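DUF5348 domain-containing protein (Ruminococcus gnavus, PDB 3NRL) is of unknown function but folds as a small all-beta protein of the DUF5348 family and forms a two-subunit assembly in the crystal. Local coordinates at residues F37-V48 with L61-R72. Sequence-based numbering, arbitrary orientation.
Sequences FDVKVKDVWVPV and LNVSRLDGLRVR
Arg72 lays its guanidinium flat on one face of the Trp45 indole, with the two planes only 13° apart. Its CZ sits 3.6 Å from the centroid of the five-membered ring, a cation-pi contact. Nearer the backbone, Arg72 CB makes a CH-pi contact over the six-membered ring, 3.7 Å from its centroid. The arginine chain bends at chi2 (-130°) and chi3 (-104°), which lets it follow the ring. The opposite indole face carries Lys40 CD, so the tryptophan lies between two basic side chains of the same sheet face. Arg72 NH1 also donates a nearly straight hydrogen bond of 2.8 Å to Asp38 OD2 as part of a salt bridge. The oxygen meets it in the guanidinium plane, while NH1 stands above the carboxylate plane. Stack and salt bridge together probably limit rotation of the guanidinium. This polar side is partly exposed, and a water donates to both Asp38 OD2 and Arg72 O.

The other sheet face is apolar and more buried. Val71 CG1 lies 3.7 Å from Phe37 CE1. Leu61 CD2 reaches Val39 CG1 at 3.7 Å and also touches Val41 CG2, while Leu61 CB rests 3.8 Å from Val48 CG1. Leu9 and Ile20 add to the cover of Val71.

Between the two faces, Asp38 and Arg72 form a hydrogen-bonded antiparallel pair, and Val39 and Val71 the non-hydrogen-bonded pair beside it. Lys40 N to Arg70 O, 2.9 Å, continues the pairing. The return link, Arg70 N to Lys40 O, runs through a water as the strands part. On the other edge Val71 bonds through its backbone to Gly7, so strand 70-72 lies between strand 6-12 and the hairpin of strands 36-41 and 44-52, which turns through a type II' beta turn, in an antiparallel beta-sheet.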
ATOM      1  N   PHE A  37       4.620 -14.743  -4.015  1.00 29.55           N
ATOM      2  CA  PHE A  37       5.380 -13.882  -3.113  1.00 18.69           C
ATOM      3  C   PHE A  37       4.872 -14.131  -1.688  1.00 21.15           C
ATOM      4  O   PHE A  37       3.889 -14.848  -1.510  1.00 19.95           O
ATOM      5  CB  PHE A  37       5.197 -12.412  -3.510  1.00 13.84           C
ATOM      6  CG  PHE A  37       3.759 -11.963  -3.572  1.00 25.70           C
ATOM      7  CD1 PHE A  37       3.080 -11.574  -2.417  1.00 14.78           C
ATOM      8  CD2 PHE A  37       3.085 -11.924  -4.791  1.00 23.77           C
ATOM      9  CE1 PHE A  37       1.750 -11.150  -2.477  1.00 22.92           C
ATOM     10  CE2 PHE A  37       1.756 -11.503  -4.864  1.00 28.76           C
ATOM     11  CZ  PHE A  37       1.087 -11.115  -3.704  1.00 25.95           C
ATOM     12  N   ASP A  38       5.545 -13.571  -0.682  1.00 18.43           N
ATOM     13  CA  ASP A  38       5.114 -13.758   0.707  1.00 17.77           C
ATOM     14  C   ASP A  38       4.412 -12.511   1.225  1.00 17.76           C
ATOM     15  O   ASP A  38       4.726 -11.398   0.809  1.00 23.98           O
ATOM     16  CB  ASP A  38       6.295 -14.032   1.653  1.00 16.97           C
ATOM     17  CG  ASP A  38       7.036 -15.318   1.338  1.00 29.30           C
ATOM     18  OD1 ASP A  38       6.384 -16.352   1.097  1.00 22.20           O
ATOM     19  OD2 ASP A  38       8.284 -15.295   1.364  1.00 27.22           O
ATOM     20  N   VAL A  39       3.472 -12.713   2.143  1.00 17.20           N
ATOM     21  CA  VAL A  39       2.753 -11.616   2.771  1.00 10.07           C
ATOM     22  C   VAL A  39       3.150 -11.625   4.239  1.00 13.32           C
ATOM     23  O   VAL A  39       3.174 -12.678   4.882  1.00 15.99           O
ATOM     24  CB  VAL A  39       1.218 -11.785   2.713  1.00 15.55           C
ATOM     25  CG1 VAL A  39       0.554 -10.695   3.578  1.00 12.78           C
ATOM     26  CG2 VAL A  39       0.721 -11.689   1.276  1.00 20.70           C
ATOM     27  N   LYS A  40       3.463 -10.450   4.765  1.00 14.68           N
ATOM     28  CA  LYS A  40       3.853 -10.328   6.156  1.00 18.00           C
ATOM     29  C   LYS A  40       2.604 -10.374   7.034  1.00 18.31           C
ATOM     30  O   LYS A  40       1.652  -9.618   6.826  1.00 17.03           O
ATOM     31  CB  LYS A  40       4.594  -9.007   6.370  1.00 16.13           C
ATOM     32  CG  LYS A  40       5.137  -8.801   7.774  1.00 34.54           C
ATOM     33  CD  LYS A  40       6.293  -9.739   8.059  1.00 36.27           C
ATOM     34  CE  LYS A  40       6.895  -9.461   9.431  1.00 53.79           C
ATOM     35  NZ  LYS A  40       7.357  -8.050   9.569  1.00 44.87           N
ATOM     36  N   VAL A  41       2.607 -11.292   7.994  1.00 18.88           N
ATOM     37  CA  VAL A  41       1.504 -11.437   8.930  1.00 18.26           C
ATOM     38  C   VAL A  41       2.167 -11.454  10.293  1.00 20.08           C
ATOM     39  O   VAL A  41       2.781 -12.449  10.693  1.00 20.13           O
ATOM     40  CB  VAL A  41       0.736 -12.745   8.711  1.00 23.14           C
ATOM     41  CG1 VAL A  41      -0.388 -12.861   9.733  1.00 25.59           C
ATOM     42  CG2 VAL A  41       0.180 -12.781   7.299  1.00 20.52           C
ATOM     43  N   LYS A  42       2.047 -10.331  10.992  1.00 21.32           N
ATOM     44  CA  LYS A  42       2.663 -10.154  12.296  1.00 27.30           C
ATOM     45  C   LYS A  42       4.171 -10.351  12.141  1.00 25.36           C
ATOM     46  O   LYS A  42       4.845  -9.504  11.561  1.00 32.35           O
ATOM     47  CB  LYS A  42       2.079 -11.134  13.321  1.00 25.68           C
ATOM     48  CG  LYS A  42       2.418 -10.765  14.760  1.00 28.13           C
ATOM     49  CD  LYS A  42       1.715 -11.671  15.761  1.00 41.40           C
ATOM     50  CE  LYS A  42       2.065 -11.284  17.194  1.00 40.84           C
ATOM     51  NZ  LYS A  42       1.358 -12.135  18.196  1.00 38.94           N
ATOM     52  N   ASP A  43       4.703 -11.466  12.629  1.00 20.74           N
ATOM     53  CA  ASP A  43       6.139 -11.711  12.524  1.00 33.53           C
ATOM     54  C   ASP A  43       6.472 -12.829  11.539  1.00 37.81           C
ATOM     55  O   ASP A  43       7.623 -13.249  11.429  1.00 33.18           O
ATOM     56  CB  ASP A  43       6.705 -12.080  13.894  1.00 46.19           C
ATOM     57  CG  ASP A  43       6.073 -13.340  14.461  1.00 55.91           C
ATOM     58  OD1 ASP A  43       4.841 -13.345  14.681  1.00 55.06           O
ATOM     59  OD2 ASP A  43       6.807 -14.326  14.682  1.00 66.31           O
ATOM     60  N   VAL A  44       5.463 -13.307  10.818  1.00 30.38           N
ATOM     61  CA  VAL A  44       5.667 -14.399   9.877  1.00 27.35           C
ATOM     62  C   VAL A  44       5.373 -14.029   8.432  1.00 31.59           C
ATOM     63  O   VAL A  44       4.556 -13.153   8.160  1.00 25.16           O
ATOM     64  CB  VAL A  44       4.782 -15.601  10.257  1.00 27.97           C
ATOM     65  CG1 VAL A  44       4.966 -16.721   9.263  1.00 35.77           C
ATOM     66  CG2 VAL A  44       5.134 -16.072  11.665  1.00 33.97           C
ATOM     67  N   TRP A  45       6.053 -14.710   7.512  1.00 24.77           N
ATOM     68  CA  TRP A  45       5.851 -14.497   6.090  1.00 22.95           C
ATOM     69  C   TRP A  45       5.036 -15.678   5.575  1.00 26.21           C
ATOM     70  O   TRP A  45       5.451 -16.830   5.711  1.00 24.83           O
ATOM     71  CB  TRP A  45       7.190 -14.424   5.353  1.00 19.45           C
ATOM     72  CG  TRP A  45       7.984 -13.201   5.669  1.00 26.39           C
ATOM     73  CD1 TRP A  45       9.037 -13.103   6.535  1.00 29.11           C
ATOM     74  CD2 TRP A  45       7.800 -11.895   5.110  1.00 25.94           C
ATOM     75  NE1 TRP A  45       9.527 -11.813   6.543  1.00 25.77           N
ATOM     76  CE2 TRP A  45       8.787 -11.052   5.675  1.00 29.23           C
ATOM     77  CE3 TRP A  45       6.901 -11.355   4.181  1.00 19.76           C
ATOM     78  CZ2 TRP A  45       8.896  -9.695   5.343  1.00 18.35           C
ATOM     79  CZ3 TRP A  45       7.008 -10.006   3.852  1.00 24.39           C
ATOM     80  CH2 TRP A  45       8.003  -9.194   4.429  1.00 25.15           C
ATOM     81  N   VAL A  46       3.877 -15.383   4.990  1.00 22.92           N
ATOM     82  CA  VAL A  46       2.981 -16.410   4.468  1.00 20.50           C
ATOM     83  C   VAL A  46       3.050 -16.472   2.946  1.00 18.37           C
ATOM     84  O   VAL A  46       2.848 -15.465   2.271  1.00 15.08           O
ATOM     85  CB  VAL A  46       1.514 -16.111   4.873  1.00 32.92           C
ATOM     86  CG1 VAL A  46       0.598 -17.234   4.402  1.00 23.81           C
ATOM     87  CG2 VAL A  46       1.415 -15.919   6.382  1.00 28.35           C
ATOM     88  N   PRO A  47       3.332 -17.661   2.386  1.00 17.00           N
ATOM     89  CA  PRO A  47       3.416 -17.816   0.930  1.00 18.79           C
ATOM     90  C   PRO A  47       2.045 -17.733   0.268  1.00 16.87           C
ATOM     91  O   PRO A  47       1.104 -18.419   0.670  1.00 22.41           O
ATOM     92  CB  PRO A  47       4.049 -19.197   0.767  1.00 23.03           C
ATOM     93  CG  PRO A  47       3.502 -19.943   1.938  1.00 18.82           C
ATOM     94  CD  PRO A  47       3.656 -18.929   3.064  1.00 22.29           C
ATOM     95  N   VAL A  48       1.931 -16.884  -0.741  1.00 15.27           N
ATOM     96  CA  VAL A  48       0.666 -16.739  -1.447  1.00 14.98           C
ATOM     97  C   VAL A  48       0.896 -16.685  -2.946  1.00 21.72           C
ATOM     98  O   VAL A  48       2.032 -16.586  -3.416  1.00 22.94           O
ATOM     99  CB  VAL A  48      -0.077 -15.442  -1.037  1.00 15.99           C
ATOM    100  CG1 VAL A  48      -0.307 -15.415   0.460  1.00 16.83           C
ATOM    101  CG2 VAL A  48       0.733 -14.221  -1.460  1.00 16.63           C
ATOM    102  N   LEU A  61      -3.903 -17.238   1.795  1.00 24.42           N
ATOM    103  CA  LEU A  61      -4.152 -16.387   2.942  1.00 25.26           C
ATOM    104  C   LEU A  61      -5.495 -15.683   2.809  1.00 22.97           C
ATOM    105  O   LEU A  61      -5.804 -15.104   1.768  1.00 23.90           O
ATOM    106  CB  LEU A  61      -3.026 -15.352   3.068  1.00 20.68           C
ATOM    107  CG  LEU A  61      -3.069 -14.335   4.212  1.00 26.28           C
ATOM    108  CD1 LEU A  61      -3.008 -15.037   5.560  1.00 23.69           C
ATOM    109  CD2 LEU A  61      -1.895 -13.378   4.063  1.00 31.30           C
ATOM    110  N   ASN A  62      -6.296 -15.744   3.864  1.00 20.37           N
ATOM    111  CA  ASN A  62      -7.590 -15.084   3.847  1.00 24.51           C
ATOM    112  C   ASN A  62      -7.419 -13.657   4.366  1.00 23.76           C
ATOM    113  O   ASN A  62      -7.021 -13.443   5.514  1.00 21.65           O
ATOM    114  CB  ASN A  62      -8.585 -15.853   4.719  1.00 34.83           C
ATOM    115  CG  ASN A  62      -9.012 -17.172   4.096  1.00 41.25           C
ATOM    116  OD1 ASN A  62      -9.314 -18.135   4.799  1.00 44.10           O
ATOM    117  ND2 ASN A  62      -9.051 -17.217   2.767  1.00 34.11           N
ATOM    118  N   VAL A  63      -7.690 -12.687   3.498  1.00 18.41           N
ATOM    119  CA  VAL A  63      -7.587 -11.277   3.863  1.00 25.58           C
ATOM    120  C   VAL A  63      -8.835 -10.527   3.397  1.00 24.34           C
ATOM    121  O   VAL A  63      -9.482 -10.927   2.430  1.00 22.97           O
ATOM    122  CB  VAL A  63      -6.349 -10.619   3.222  1.00 21.91           C
ATOM    123  CG1 VAL A  63      -5.081 -11.214   3.798  1.00 22.64           C
ATOM    124  CG2 VAL A  63      -6.387 -10.814   1.720  1.00 21.01           C
ATOM    125  N   SER A  64      -9.168  -9.439   4.086  1.00 18.98           N
ATOM    126  CA  SER A  64     -10.343  -8.641   3.735  1.00 21.76           C
ATOM    127  C   SER A  64     -10.143  -7.965   2.385  1.00 24.94           C
ATOM    128  O   SER A  64     -11.089  -7.798   1.611  1.00 27.72           O
ATOM    129  CB  SER A  64     -10.593  -7.576   4.805  1.00 21.56           C
ATOM    130  OG  SER A  64      -9.499  -6.677   4.887  1.00 18.85           O
ATOM    131  N   ARG A  65      -8.900  -7.574   2.119  1.00 19.34           N
ATOM    132  CA  ARG A  65      -8.529  -6.917   0.875  1.00 17.43           C
ATOM    133  C   ARG A  65      -7.014  -6.983   0.719  1.00 12.68           C
ATOM    134  O   ARG A  65      -6.294  -7.167   1.699  1.00 15.41           O
ATOM    135  CB  ARG A  65      -8.990  -5.458   0.876  1.00 21.75           C
ATOM    136  CG  ARG A  65      -8.255  -4.552   1.847  1.00 25.99           C
ATOM    137  CD  ARG A  65      -8.487  -3.095   1.467  1.00 39.16           C
ATOM    138  NE  ARG A  65      -9.625  -2.498   2.154  1.00 41.30           N
ATOM    139  CZ  ARG A  65     -10.308  -1.450   1.700  1.00 28.46           C
ATOM    140  NH1 ARG A  65      -9.983  -0.882   0.543  1.00 28.06           N
ATOM    141  NH2 ARG A  65     -11.304  -0.954   2.417  1.00 33.45           N
ATOM    142  N   LEU A  66      -6.537  -6.818  -0.509  1.00 17.37           N
ATOM    143  CA  LEU A  66      -5.105  -6.885  -0.798  1.00 20.39           C
ATOM    144  C   LEU A  66      -4.358  -5.566  -0.591  1.00 17.32           C
ATOM    145  O   LEU A  66      -3.141  -5.547  -0.424  1.00 13.06           O
ATOM    146  CB  LEU A  66      -4.888  -7.348  -2.248  1.00 19.39           C
ATOM    147  CG  LEU A  66      -5.009  -8.837  -2.580  1.00 17.97           C
ATOM    148  CD1 LEU A  66      -6.378  -9.352  -2.164  1.00 20.08           C
ATOM    149  CD2 LEU A  66      -4.788  -9.053  -4.075  1.00 23.33           C
ATOM    150  N   ASP A  67      -5.094  -4.465  -0.599  1.00 15.54           N
ATOM    151  CA  ASP A  67      -4.496  -3.140  -0.473  1.00 23.80           C
ATOM    152  C   ASP A  67      -3.673  -2.867   0.777  1.00 20.06           C
ATOM    153  O   ASP A  67      -4.156  -3.012   1.896  1.00 18.11           O
ATOM    154  CB  ASP A  67      -5.599  -2.092  -0.584  1.00 22.50           C
ATOM    155  CG  ASP A  67      -6.624  -2.455  -1.634  1.00 29.86           C
ATOM    156  OD1 ASP A  67      -6.340  -2.273  -2.838  1.00 24.22           O
ATOM    157  OD2 ASP A  67      -7.708  -2.942  -1.248  1.00 31.54           O
ATOM    158  N   GLY A  68      -2.427  -2.452   0.568  1.00 18.93           N
ATOM    159  CA  GLY A  68      -1.562  -2.108   1.678  1.00 18.42           C
ATOM    160  C   GLY A  68      -0.800  -3.217   2.368  1.00 20.64           C
ATOM    161  O   GLY A  68      -0.083  -2.957   3.327  1.00 17.17           O
ATOM    162  N   LEU A  69      -0.944  -4.453   1.906  1.00 14.78           N
ATOM    163  CA  LEU A  69      -0.228  -5.555   2.538  1.00 16.92           C
ATOM    164  C   LEU A  69       1.275  -5.396   2.335  1.00 13.37           C
ATOM    165  O   LEU A  69       1.717  -4.863   1.317  1.00 14.39           O
ATOM    166  CB  LEU A  69      -0.665  -6.888   1.931  1.00 16.01           C
ATOM    167  CG  LEU A  69      -2.085  -7.385   2.199  1.00 10.35           C
ATOM    168  CD1 LEU A  69      -2.358  -8.624   1.356  1.00 11.93           C
ATOM    169  CD2 LEU A  69      -2.246  -7.711   3.686  1.00  9.79           C
ATOM    170  N   ARG A  70       2.062  -5.843   3.309  1.00 13.54           N
ATOM    171  CA  ARG A  70       3.513  -5.786   3.167  1.00 15.14           C
ATOM    172  C   ARG A  70       3.890  -7.114   2.546  1.00 18.66           C
ATOM    173  O   ARG A  70       3.467  -8.169   3.021  1.00 17.76           O
ATOM    174  CB  ARG A  70       4.197  -5.600   4.527  1.00 17.01           C
ATOM    175  CG  ARG A  70       4.492  -4.138   4.827  1.00 36.95           C
ATOM    176  CD  ARG A  70       4.610  -3.856   6.314  1.00 48.92           C
ATOM    177  NE  ARG A  70       4.977  -2.463   6.561  1.00 60.98           N
ATOM    178  CZ  ARG A  70       4.778  -1.823   7.710  1.00 61.76           C
ATOM    179  NH1 ARG A  70       4.205  -2.445   8.734  1.00 58.06           N
ATOM    180  NH2 ARG A  70       5.156  -0.560   7.835  1.00 47.68           N
ATOM    181  N   VAL A  71       4.658  -7.059   1.465  1.00 13.23           N
ATOM    182  CA  VAL A  71       5.056  -8.265   0.768  1.00 14.97           C
ATOM    183  C   VAL A  71       6.567  -8.375   0.593  1.00 11.40           C
ATOM    184  O   VAL A  71       7.310  -7.413   0.797  1.00 17.08           O
ATOM    185  CB  VAL A  71       4.383  -8.349  -0.624  1.00 14.38           C
ATOM    186  CG1 VAL A  71       2.870  -8.301  -0.470  1.00 19.39           C
ATOM    187  CG2 VAL A  71       4.864  -7.216  -1.510  1.00 16.83           C
ATOM    188  N   ARG A  72       6.994  -9.568   0.201  1.00 18.20           N
ATOM    189  CA  ARG A  72       8.397  -9.880  -0.008  1.00 20.91           C
ATOM    190  C   ARG A  72       8.525 -10.878  -1.159  1.00 27.60           C
ATOM    191  O   ARG A  72       7.701 -11.790  -1.298  1.00 24.13           O
ATOM    192  CB  ARG A  72       8.981 -10.494   1.268  1.00 29.97           C
ATOM    193  CG  ARG A  72      10.135 -11.448   1.030  1.00 40.00           C
ATOM    194  CD  ARG A  72       9.926 -12.760   1.775  1.00 43.61           C
ATOM    195  NE  ARG A  72      10.750 -12.856   2.974  1.00 38.23           N
ATOM    196  CZ  ARG A  72      10.874 -13.956   3.709  1.00 35.25           C
ATOM    197  NH1 ARG A  72      10.222 -15.064   3.375  1.00 30.63           N
ATOM    198  NH2 ARG A  72      11.668 -13.956   4.771  1.00 33.02           N
TER
HETATM  199  O   HOH W   1       9.835 -14.296  -1.124  1.00 39.46           O
HETATM  200  O   HOH W   2       1.101  -7.302   5.490  1.00 20.79           O